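Local atomic coordinates of surface presentation of antigens protein spaS (Salmonella typhimurium, PDB entry 3C01), a protein that takes part in the type III secretion pathway responsible for the surface presentation of determinants needed for Salmonella to enter mammalian cells. Residues I4-Y9 against S21-N26. Numbering follows the deposited sequence.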
loop_
_atom_site.group_PDB
_atom_site.type_symbol
_atom_site.label_atom_id
_atom_site.label_comp_id
_atom_site.label_asym_id
_atom_site.label_seq_id
_atom_site.Cartn_x
_atom_site.Cartn_y
_atom_site.Cartn_z
ATOM N N ILE B 4 -8.738 -6.404 4.442
ATOM C CA ILE B 4 -8.524 -5.340 3.471
ATOM C C ILE B 4 -7.058 -5.193 3.170
ATOM O O ILE B 4 -6.245 -5.215 4.057
ATOM C CB ILE B 4 -8.982 -3.951 3.990
ATOM C CG1 ILE B 4 -10.470 -3.922 4.345
ATOM C CG2 ILE B 4 -8.609 -2.842 2.975
ATOM C CD1 ILE B 4 -10.843 -2.586 5.050
ATOM N N THR B 5 -6.737 -4.907 1.919
ATOM C CA THR B 5 -5.335 -4.678 1.534
ATOM C C THR B 5 -5.305 -3.526 0.552
ATOM O O THR B 5 -5.905 -3.640 -0.493
ATOM C CB THR B 5 -4.862 -5.982 0.955
ATOM O OG1 THR B 5 -3.867 -6.587 1.829
ATOM C CG2 THR B 5 -4.508 -5.861 -0.460
ATOM N N ILE B 6 -4.718 -2.385 0.923
ATOM C CA ILE B 6 -4.620 -1.200 0.052
ATOM C C ILE B 6 -3.154 -0.918 -0.273
ATOM O O ILE B 6 -2.340 -0.872 0.623
ATOM C CB ILE B 6 -5.167 0.059 0.744
ATOM C CG1 ILE B 6 -6.643 -0.129 1.182
ATOM C CG2 ILE B 6 -5.080 1.275 -0.166
ATOM C CD1 ILE B 6 -7.653 -0.224 0.054
ATOM N N GLY B 7 -2.806 -0.757 -1.548
ATOM C CA GLY B 7 -1.419 -0.572 -1.945
ATOM C C GLY B 7 -1.198 0.892 -2.257
ATOM O O GLY B 7 -2.090 1.527 -2.820
ATOM N N ILE B 8 -0.030 1.423 -1.864
ATOM C CA ILE B 8 0.344 2.797 -2.132
ATOM C C ILE B 8 1.533 2.844 -3.067
ATOM O O ILE B 8 2.591 2.279 -2.761
ATOM C CB ILE B 8 0.748 3.545 -0.834
ATOM C CG1 ILE B 8 -0.396 3.532 0.213
ATOM C CG2 ILE B 8 1.264 4.987 -1.164
ATOM C CD1 ILE B 8 -1.684 4.227 -0.221
ATOM N N TYR B 9 1.349 3.517 -4.202
ATOM C CA TYR B 9 2.429 3.786 -5.144
ATOM C C TYR B 9 2.867 5.211 -4.868
ATOM O O TYR B 9 2.026 6.120 -4.783
ATOM C CB TYR B 9 1.915 3.627 -6.575
ATOM C CG TYR B 9 2.771 4.195 -7.697
ATOM C CD1 TYR B 9 2.810 5.569 -7.953
ATOM C CD2 TYR B 9 3.481 3.358 -8.550
ATOM C CE1 TYR B 9 3.563 6.089 -9.005
ATOM C CE2 TYR B 9 4.245 3.866 -9.603
ATOM C CZ TYR B 9 4.278 5.235 -9.824
ATOM O OH TYR B 9 5.022 5.757 -10.845
ATOM N N SER B 21 -2.458 1.793 -5.604
ATOM C CA SER B 21 -1.976 0.850 -6.572
ATOM C C SER B 21 -2.711 -0.471 -6.536
ATOM O O SER B 21 -2.791 -1.147 -7.542
ATOM C CB SER B 21 -0.472 0.602 -6.345
ATOM O OG SER B 21 -0.169 0.371 -4.971
ATOM N N VAL B 22 -3.172 -0.869 -5.349
ATOM C CA VAL B 22 -3.756 -2.175 -5.107
ATOM C C VAL B 22 -4.992 -1.953 -4.263
ATOM O O VAL B 22 -4.967 -1.132 -3.348
ATOM C CB VAL B 22 -2.798 -3.041 -4.323
ATOM C CG1 VAL B 22 -3.461 -4.368 -3.919
ATOM C CG2 VAL B 22 -1.522 -3.243 -5.125
ATOM N N TYR B 23 -6.075 -2.678 -4.567
ATOM C CA TYR B 23 -7.299 -2.558 -3.775
ATOM C C TYR B 23 -8.053 -3.895 -3.784
ATOM O O TYR B 23 -8.611 -4.282 -4.814
ATOM C CB TYR B 23 -8.133 -1.459 -4.398
ATOM C CG TYR B 23 -9.357 -1.020 -3.637
ATOM C CD1 TYR B 23 -9.305 0.099 -2.809
ATOM C CD2 TYR B 23 -10.573 -1.659 -3.810
ATOM C CE1 TYR B 23 -10.404 0.551 -2.132
ATOM C CE2 TYR B 23 -11.705 -1.227 -3.119
ATOM C CZ TYR B 23 -11.609 -0.113 -2.291
ATOM O OH TYR B 23 -12.702 0.383 -1.624
ATOM N N GLU B 24 -8.056 -4.596 -2.653
ATOM C CA GLU B 24 -8.610 -5.935 -2.593
ATOM C C GLU B 24 -9.138 -6.245 -1.212
ATOM O O GLU B 24 -8.660 -5.713 -0.223
ATOM C CB GLU B 24 -7.566 -6.997 -2.951
ATOM C CG GLU B 24 -6.850 -6.845 -4.309
ATOM C CD GLU B 24 -7.770 -6.990 -5.522
ATOM O OE1 GLU B 24 -7.318 -6.627 -6.664
ATOM O OE2 GLU B 24 -8.946 -7.443 -5.340
ATOM N N THR B 25 -10.103 -7.147 -1.131
ATOM C CA THR B 25 -10.624 -7.542 0.149
ATOM C C THR B 25 -10.612 -9.058 0.287
ATOM O O THR B 25 -10.379 -9.792 -0.680
ATOM C CB THR B 25 -12.066 -7.043 0.282
ATOM O OG1 THR B 25 -12.890 -7.837 -0.552
ATOM C CG2 THR B 25 -12.209 -5.612 -0.174
ATOM N N ASN B 26 -10.854 -9.522 1.516
ATOM C CA ASN B 26 -11.022 -10.951 1.820
ATOM C C ASN B 26 -9.925 -11.808 1.220
ATOM O O ASN B 26 -8.759 -11.503 1.438
ATOM C CB ASN B 26 -12.429 -11.404 1.457
ATOM C CG ASN B 26 -13.486 -10.587 2.199
ATOM O OD1 ASN B 26 -13.317 -10.294 3.408
ATOM N ND2 ASN B 26 -14.553 -10.175 1.489
#
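The carbonyl oxygen of V22 is held by two groups of strand 4-9: the backbone N of G7 donates a nearly straight hydrogen bond to V22 O at 2.8 Å (166° at the hydrogen), tilted from the carbonyl plane, and the CA-H of I6 adds a weaker contact from I6 CA to V22 O at 3.4 Å. Toward T25, T5 and E24 form an antiparallel hydrogen-bonded pair, T5 N to E24 O at 3.0 Å and E24 N to T5 O at 3.2 Å. At the other end S21 N reaches G7 O at 2.8 Å from well above the carbonyl plane, while the S21 hydroxyl bonds to a polar side chain of the neighbouring chain of another protein. This is the beta hairpin of the C-terminal cytoplasmic domain of a type III secretion exporter, the strands running antiparallel at 175°; residues 5-8 also pair with an antiparallel strand of that neighbouring chain, which continues the sheet. On the face bearing I6 and Y23, the two side chains lie side by side and point the same way. With I6 CG1 beside the backbone N (chi1 -58°) and a further bend at chi2, I6 CD1 comes obliquely to the CD1-CE1 side of the phenol ring, 3.6 Å from Y23 CE1. The Y23 hydroxyl is hydrogen-bonded to F54 O, and the F54 ring lies almost parallel to that of Y23. On the other face T5 CG2 touches both V22 and E24, 3.9 Å from V22 CG1 and 4.1 Å from E24 CB; helix 26-39 covers this apolar patch through A29 and V32.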